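Local coordinates for antiterminator Q protein (Enterobacteria phage SfI, PDB 6JNY), which probably loads onto RNA polymerase as a phage antitermination factor, letting transcription read through terminators, at residues W19-S29 with P56-S67. Numbering follows the deposited sequence.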
ATOM      1  N   TRP A  19       4.120   6.857   9.613  1.00 14.31           N
ATOM      2  CA  TRP A  19       2.678   6.860   9.860  1.00 14.54           C
ATOM      3  C   TRP A  19       2.031   5.587   9.340  1.00 14.61           C
ATOM      4  O   TRP A  19       1.142   5.026   9.994  1.00 14.92           O
ATOM      5  CB  TRP A  19       2.034   8.088   9.211  1.00 14.81           C
ATOM      6  CG  TRP A  19       2.053   9.294  10.077  1.00 15.06           C
ATOM      7  CD1 TRP A  19       2.666  10.493   9.808  1.00 16.44           C
ATOM      8  CD2 TRP A  19       1.432   9.443  11.362  1.00 14.98           C
ATOM      9  NE1 TRP A  19       2.467  11.368  10.852  1.00 18.10           N
ATOM     10  CE2 TRP A  19       1.713  10.746  11.814  1.00 16.89           C
ATOM     11  CE3 TRP A  19       0.672   8.598  12.178  1.00 15.54           C
ATOM     12  CZ2 TRP A  19       1.252  11.229  13.041  1.00 18.87           C
ATOM     13  CZ3 TRP A  19       0.215   9.083  13.392  1.00 17.30           C
ATOM     14  CH2 TRP A  19       0.504  10.383  13.806  1.00 18.21           C
ATOM     15  N   LEU A  20       2.453   5.116   8.167  1.00 13.62           N
ATOM     16  CA  LEU A  20       1.841   3.915   7.608  1.00 12.38           C
ATOM     17  C   LEU A  20       2.204   2.662   8.399  1.00 13.69           C
ATOM     18  O   LEU A  20       1.402   1.731   8.465  1.00 14.74           O
ATOM     19  CB  LEU A  20       2.160   3.768   6.120  1.00 13.64           C
ATOM     20  CG  LEU A  20       1.535   4.856   5.232  1.00 11.06           C
ATOM     21  CD1 LEU A  20       1.968   4.649   3.801  1.00 13.94           C
ATOM     22  CD2 LEU A  20       0.005   4.846   5.346  1.00 14.83           C
ATOM     23  N   GLU A  21       3.385   2.632   9.021  1.00 14.17           N
ATOM     24  CA  GLU A  21       3.706   1.526   9.929  1.00 14.74           C
ATOM     25  C   GLU A  21       2.792   1.538  11.155  1.00 14.30           C
ATOM     26  O   GLU A  21       2.305   0.475  11.588  1.00 15.83           O
ATOM     27  CB  GLU A  21       5.183   1.607  10.341  1.00 15.02           C
ATOM     28  CG  GLU A  21       6.168   1.129   9.260  1.00 18.46           C
ATOM     29  CD  GLU A  21       7.631   1.369   9.622  1.00 19.06           C
ATOM     30  OE1 GLU A  21       7.902   1.943  10.692  1.00 26.29           O
ATOM     31  OE2 GLU A  21       8.513   0.994   8.819  1.00 22.67           O
ATOM     32  N   LEU A  22       2.563   2.710  11.744  1.00 13.92           N
ATOM     33  CA  LEU A  22       1.673   2.803  12.899  1.00 15.24           C
ATOM     34  C   LEU A  22       0.252   2.442  12.511  1.00 17.20           C
ATOM     35  O   LEU A  22      -0.437   1.710  13.239  1.00 18.74           O
ATOM     36  CB  LEU A  22       1.715   4.209  13.494  1.00 18.86           C
ATOM     37  CG  LEU A  22       3.000   4.608  14.219  1.00 19.42           C
ATOM     38  CD1 LEU A  22       2.990   6.093  14.510  1.00 19.16           C
ATOM     39  CD2 LEU A  22       3.156   3.789  15.510  1.00 20.13           C
ATOM     40  N   TRP A  23      -0.203   2.940  11.361  1.00 16.20           N
ATOM     41  CA  TRP A  23      -1.550   2.655  10.886  1.00 16.33           C
ATOM     42  C   TRP A  23      -1.695   1.184  10.537  1.00 16.70           C
ATOM     43  O   TRP A  23      -2.729   0.562  10.824  1.00 16.04           O
ATOM     44  CB  TRP A  23      -1.840   3.531   9.660  1.00 15.30           C
ATOM     45  CG  TRP A  23      -2.978   3.058   8.794  1.00 14.25           C
ATOM     46  CD1 TRP A  23      -4.321   3.255   9.014  1.00 17.21           C
ATOM     47  CD2 TRP A  23      -2.873   2.350   7.554  1.00 14.20           C
ATOM     48  NE1 TRP A  23      -5.048   2.686   7.990  1.00 15.53           N
ATOM     49  CE2 TRP A  23      -4.187   2.133   7.080  1.00 16.13           C
ATOM     50  CE3 TRP A  23      -1.794   1.873   6.799  1.00 14.57           C
ATOM     51  CZ2 TRP A  23      -4.446   1.457   5.884  1.00 16.57           C
ATOM     52  CZ3 TRP A  23      -2.052   1.190   5.619  1.00 15.29           C
ATOM     53  CH2 TRP A  23      -3.366   0.996   5.167  1.00 15.51           C
ATOM     54  N   GLY A  24      -0.662   0.602   9.922  1.00 16.69           N
ATOM     55  CA  GLY A  24      -0.759  -0.783   9.526  1.00 14.95           C
ATOM     56  C   GLY A  24      -0.914  -1.696  10.725  1.00 15.75           C
ATOM     57  O   GLY A  24      -1.703  -2.641  10.697  1.00 18.59           O
ATOM     58  N   ALA A  25      -0.198  -1.396  11.808  1.00 16.71           N
ATOM     59  CA  ALA A  25      -0.330  -2.206  13.019  1.00 17.90           C
ATOM     60  C   ALA A  25      -1.708  -2.022  13.644  1.00 18.52           C
ATOM     61  O   ALA A  25      -2.307  -2.982  14.157  1.00 19.86           O
ATOM     62  CB  ALA A  25       0.769  -1.819  14.005  1.00 18.76           C
ATOM     63  N   TRP A  26      -2.234  -0.801  13.591  1.00 18.10           N
ATOM     64  CA  TRP A  26      -3.576  -0.529  14.099  1.00 18.09           C
ATOM     65  C   TRP A  26      -4.626  -1.289  13.294  1.00 19.63           C
ATOM     66  O   TRP A  26      -5.527  -1.919  13.863  1.00 19.80           O
ATOM     67  CB  TRP A  26      -3.814   0.976  14.065  1.00 19.11           C
ATOM     68  CG  TRP A  26      -5.115   1.441  14.597  1.00 21.76           C
ATOM     69  CD1 TRP A  26      -5.432   1.669  15.904  1.00 23.13           C
ATOM     70  CD2 TRP A  26      -6.277   1.769  13.835  1.00 22.27           C
ATOM     71  NE1 TRP A  26      -6.732   2.104  16.002  1.00 23.64           N
ATOM     72  CE2 TRP A  26      -7.273   2.175  14.745  1.00 24.02           C
ATOM     73  CE3 TRP A  26      -6.579   1.748  12.466  1.00 21.23           C
ATOM     74  CZ2 TRP A  26      -8.547   2.568  14.331  1.00 27.13           C
ATOM     75  CZ3 TRP A  26      -7.842   2.130  12.060  1.00 21.28           C
ATOM     76  CH2 TRP A  26      -8.810   2.543  12.986  1.00 23.34           C
ATOM     77  N   VAL A  27      -4.520  -1.257  11.962  1.00 17.19           N
ATOM     78  CA  VAL A  27      -5.439  -2.023  11.120  1.00 17.41           C
ATOM     79  C   VAL A  27      -5.340  -3.513  11.429  1.00 19.12           C
ATOM     80  O   VAL A  27      -6.358  -4.208  11.577  1.00 20.23           O
ATOM     81  CB  VAL A  27      -5.151  -1.746   9.635  1.00 15.43           C
ATOM     82  CG1 VAL A  27      -5.867  -2.741   8.747  1.00 18.98           C
ATOM     83  CG2 VAL A  27      -5.548  -0.323   9.274  1.00 17.45           C
ATOM     84  N   TYR A  28      -4.111  -4.031  11.516  1.00 18.40           N
ATOM     85  CA  TYR A  28      -3.910  -5.466  11.702  1.00 19.59           C
ATOM     86  C   TYR A  28      -4.497  -5.947  13.022  1.00 23.39           C
ATOM     87  O   TYR A  28      -4.844  -7.127  13.153  1.00 23.69           O
ATOM     88  CB  TYR A  28      -2.421  -5.798  11.633  1.00 19.57           C
ATOM     89  CG  TYR A  28      -2.094  -7.257  11.392  1.00 22.70           C
ATOM     90  CD1 TYR A  28      -2.456  -7.883  10.203  1.00 24.76           C
ATOM     91  CD2 TYR A  28      -1.379  -7.988  12.327  1.00 26.14           C
ATOM     92  CE1 TYR A  28      -2.141  -9.205   9.972  1.00 25.34           C
ATOM     93  CE2 TYR A  28      -1.061  -9.320  12.107  1.00 25.99           C
ATOM     94  CZ  TYR A  28      -1.439  -9.917  10.923  1.00 27.60           C
ATOM     95  OH  TYR A  28      -1.126 -11.237  10.696  1.00 33.43           O
ATOM     96  N   SER A  29      -4.601  -5.056  14.001  1.00 18.82           N
ATOM     97  CA  SER A  29      -5.205  -5.393  15.285  1.00 20.22           C
ATOM     98  C   SER A  29      -6.721  -5.453  15.222  1.00 26.49           C
ATOM     99  O   SER A  29      -7.351  -5.810  16.229  1.00 25.41           O
ATOM    100  CB  SER A  29      -4.783  -4.370  16.331  1.00 21.79           C
ATOM    101  OG  SER A  29      -5.608  -3.226  16.280  1.00 21.57           O
ATOM    102  N   PRO A  56       4.012  -1.158  17.751  1.00 27.12           N
ATOM    103  CA  PRO A  56       3.385   0.089  18.187  1.00 30.19           C
ATOM    104  C   PRO A  56       2.362   0.522  17.152  1.00 24.32           C
ATOM    105  O   PRO A  56       2.546   0.326  15.947  1.00 21.84           O
ATOM    106  CB  PRO A  56       4.558   1.069  18.261  1.00 29.43           C
ATOM    107  CG  PRO A  56       5.575   0.515  17.330  1.00 31.21           C
ATOM    108  CD  PRO A  56       5.414  -0.973  17.339  1.00 29.18           C
ATOM    109  N   MET A  57       1.265   1.087  17.640  1.00 25.23           N
ATOM    110  CA  MET A  57       0.182   1.517  16.773  1.00 22.20           C
ATOM    111  C   MET A  57      -0.235   2.929  17.139  1.00 25.16           C
ATOM    112  O   MET A  57       0.017   3.413  18.244  1.00 24.41           O
ATOM    113  CB  MET A  57      -1.015   0.559  16.845  1.00 22.95           C
ATOM    114  CG  MET A  57      -1.650   0.465  18.217  1.00 23.56           C
ATOM    115  SD  MET A  57      -3.184  -0.482  18.168  1.00 27.43           S
ATOM    116  CE  MET A  57      -2.586  -2.075  17.674  1.00 16.44           C
ATOM    117  N   CYS A  58      -0.861   3.601  16.178  1.00 20.71           N
ATOM    118  CA  CYS A  58      -1.395   4.923  16.437  1.00 23.58           C
ATOM    119  C   CYS A  58      -2.655   4.806  17.286  1.00 20.84           C
ATOM    120  O   CYS A  58      -3.147   3.706  17.553  1.00 24.04           O
ATOM    121  CB  CYS A  58      -1.718   5.622  15.117  1.00 21.91           C
ATOM    122  SG  CYS A  58      -2.747   4.619  14.020  1.00 21.60           S
ATOM    123  N   ASN A  59      -3.173   5.955  17.715  1.00 24.31           N
ATOM    124  CA  ASN A  59      -4.439   5.988  18.434  1.00 24.96           C
ATOM    125  C   ASN A  59      -5.598   5.829  17.451  1.00 28.14           C
ATOM    126  O   ASN A  59      -5.411   5.785  16.229  1.00 24.84           O
ATOM    127  CB  ASN A  59      -4.529   7.227  19.327  1.00 27.41           C
ATOM    128  CG  ASN A  59      -4.561   8.526  18.541  1.00 26.71           C
ATOM    129  OD1 ASN A  59      -4.955   8.556  17.378  1.00 28.43           O
ATOM    130  ND2 ASN A  59      -4.153   9.612  19.181  1.00 28.35           N
ATOM    131  N   ASP A  60      -6.819   5.751  17.988  1.00 25.55           N
ATOM    132  CA  ASP A  60      -7.978   5.441  17.155  1.00 26.64           C
ATOM    133  C   ASP A  60      -8.335   6.596  16.231  1.00 25.72           C
ATOM    134  O   ASP A  60      -8.732   6.373  15.083  1.00 26.94           O
ATOM    135  CB  ASP A  60      -9.177   5.082  18.032  1.00 26.63           C
ATOM    136  CG  ASP A  60      -9.052   3.707  18.656  1.00 28.10           C
ATOM    137  OD1 ASP A  60      -8.058   2.999  18.395  1.00 27.52           O
ATOM    138  OD2 ASP A  60      -9.964   3.328  19.425  1.00 29.11           O
ATOM    139  N   ASP A  61      -8.227   7.832  16.714  1.00 25.08           N
ATOM    140  CA  ASP A  61      -8.533   8.977  15.858  1.00 25.33           C
ATOM    141  C   ASP A  61      -7.591   9.015  14.665  1.00 23.83           C
ATOM    142  O   ASP A  61      -8.022   9.200  13.520  1.00 25.22           O
ATOM    143  CB  ASP A  61      -8.448  10.283  16.649  1.00 27.69           C
ATOM    144  CG  ASP A  61      -9.623  10.476  17.596  1.00 31.73           C
ATOM    145  OD1 ASP A  61     -10.577   9.671  17.551  1.00 32.26           O
ATOM    146  OD2 ASP A  61      -9.583  11.437  18.389  1.00 36.59           O
ATOM    147  N   ASP A  62      -6.293   8.841  14.920  1.00 23.87           N
ATOM    148  CA  ASP A  62      -5.326   8.816  13.829  1.00 21.24           C
ATOM    149  C   ASP A  62      -5.537   7.603  12.934  1.00 21.57           C
ATOM    150  O   ASP A  62      -5.430   7.710  11.708  1.00 19.32           O
ATOM    151  CB  ASP A  62      -3.904   8.841  14.388  1.00 21.19           C
ATOM    152  CG  ASP A  62      -3.554  10.170  15.057  1.00 21.78           C
ATOM    153  OD1 ASP A  62      -4.317  11.154  14.932  1.00 24.82           O
ATOM    154  OD2 ASP A  62      -2.497  10.228  15.716  1.00 23.74           O
ATOM    155  N   GLY A  63      -5.833   6.443  13.519  1.00 20.80           N
ATOM    156  CA  GLY A  63      -6.110   5.271  12.708  1.00 20.18           C
ATOM    157  C   GLY A  63      -7.261   5.490  11.747  1.00 21.73           C
ATOM    158  O   GLY A  63      -7.186   5.111  10.574  1.00 18.83           O
ATOM    159  N   MET A  64      -8.338   6.115  12.225  1.00 21.52           N
ATOM    160  CA  MET A  64      -9.477   6.378  11.357  1.00 23.56           C
ATOM    161  C   MET A  64      -9.140   7.417  10.296  1.00 19.49           C
ATOM    162  O   MET A  64      -9.522   7.262   9.128  1.00 20.82           O
ATOM    163  CB  MET A  64     -10.689   6.808  12.188  1.00 25.99           C
ATOM    164  CG  MET A  64     -11.346   5.635  12.887  1.00 30.86           C
ATOM    165  SD  MET A  64     -12.810   6.055  13.853  1.00 39.19           S
ATOM    166  CE  MET A  64     -12.085   6.996  15.199  1.00 37.04           C
ATOM    167  N   LEU A  65      -8.431   8.481  10.675  1.00 18.67           N
ATOM    168  CA  LEU A  65      -8.078   9.514   9.705  1.00 17.62           C
ATOM    169  C   LEU A  65      -7.208   8.933   8.599  1.00 19.30           C
ATOM    170  O   LEU A  65      -7.447   9.175   7.409  1.00 19.43           O
ATOM    171  CB  LEU A  65      -7.357  10.666  10.406  1.00 20.72           C
ATOM    172  CG  LEU A  65      -6.898  11.871   9.569  1.00 22.36           C
ATOM    173  CD1 LEU A  65      -6.900  13.122  10.410  1.00 25.83           C
ATOM    174  CD2 LEU A  65      -5.511  11.671   8.960  1.00 24.04           C
ATOM    175  N   ILE A  66      -6.188   8.162   8.975  1.00 17.24           N
ATOM    176  CA  ILE A  66      -5.306   7.588   7.963  1.00 17.32           C
ATOM    177  C   ILE A  66      -6.059   6.603   7.085  1.00 17.32           C
ATOM    178  O   ILE A  66      -5.829   6.533   5.874  1.00 16.37           O
ATOM    179  CB  ILE A  66      -4.056   6.960   8.603  1.00 16.67           C
ATOM    180  CG1 ILE A  66      -3.244   8.026   9.329  1.00 16.51           C
ATOM    181  CG2 ILE A  66      -3.195   6.239   7.535  1.00 14.39           C
ATOM    182  CD1 ILE A  66      -2.234   7.447  10.330  1.00 17.58           C
ATOM    183  N   SER A  67      -6.945   5.803   7.683  1.00 16.47           N
ATOM    184  CA  SER A  67      -7.691   4.817   6.907  1.00 17.06           C
ATOM    185  C   SER A  67      -8.573   5.493   5.869  1.00 16.53           C
ATOM    186  O   SER A  67      -8.695   5.007   4.735  1.00 17.42           O
ATOM    187  CB  SER A  67      -8.568   3.978   7.840  1.00 18.87           C
ATOM    188  OG  SER A  67      -7.806   3.227   8.768  1.00 17.73           O
TER
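W26 lays its indole flat on the backbone of G63, whose CA stands 3.5 Å from the centroid of the six-membered ring, almost on the ring normal. The indole sits as a knob among D60, G63, M64 and S67. At its edge, NE1 of W26 gives a nearly straight bond (172°) to OD1 of D60, 2.9 Å away, on the anti side of the carboxylate and well out of its plane. W23, its CG anti to the backbone N (chi1 161°), takes CG2 of I66 over one face, 3.4 Å from W23 CG, and V27 CG2 on the opposite face. NE1 of W23 donates in the ring plane to S67 OG at 2.9 Å; that hydroxyl itself donates to G63 O. Methyl CD1 of I66 reaches W19 CE3 at 3.6 Å. Before the helix, M57 and C58 bring their sulfurs obliquely to W26, and N59 caps the helix by accepting from D62 N. The helical segments 19-28 and 60-67 cross nearly at right angles (102°), their axes 9.6 Å apart at closest approach. I40 of helix 38-45 and L85 of helix 78-90 touch W23, while helix 123-155 supplies L145 to I66 and R152 to a salt bridge with D62.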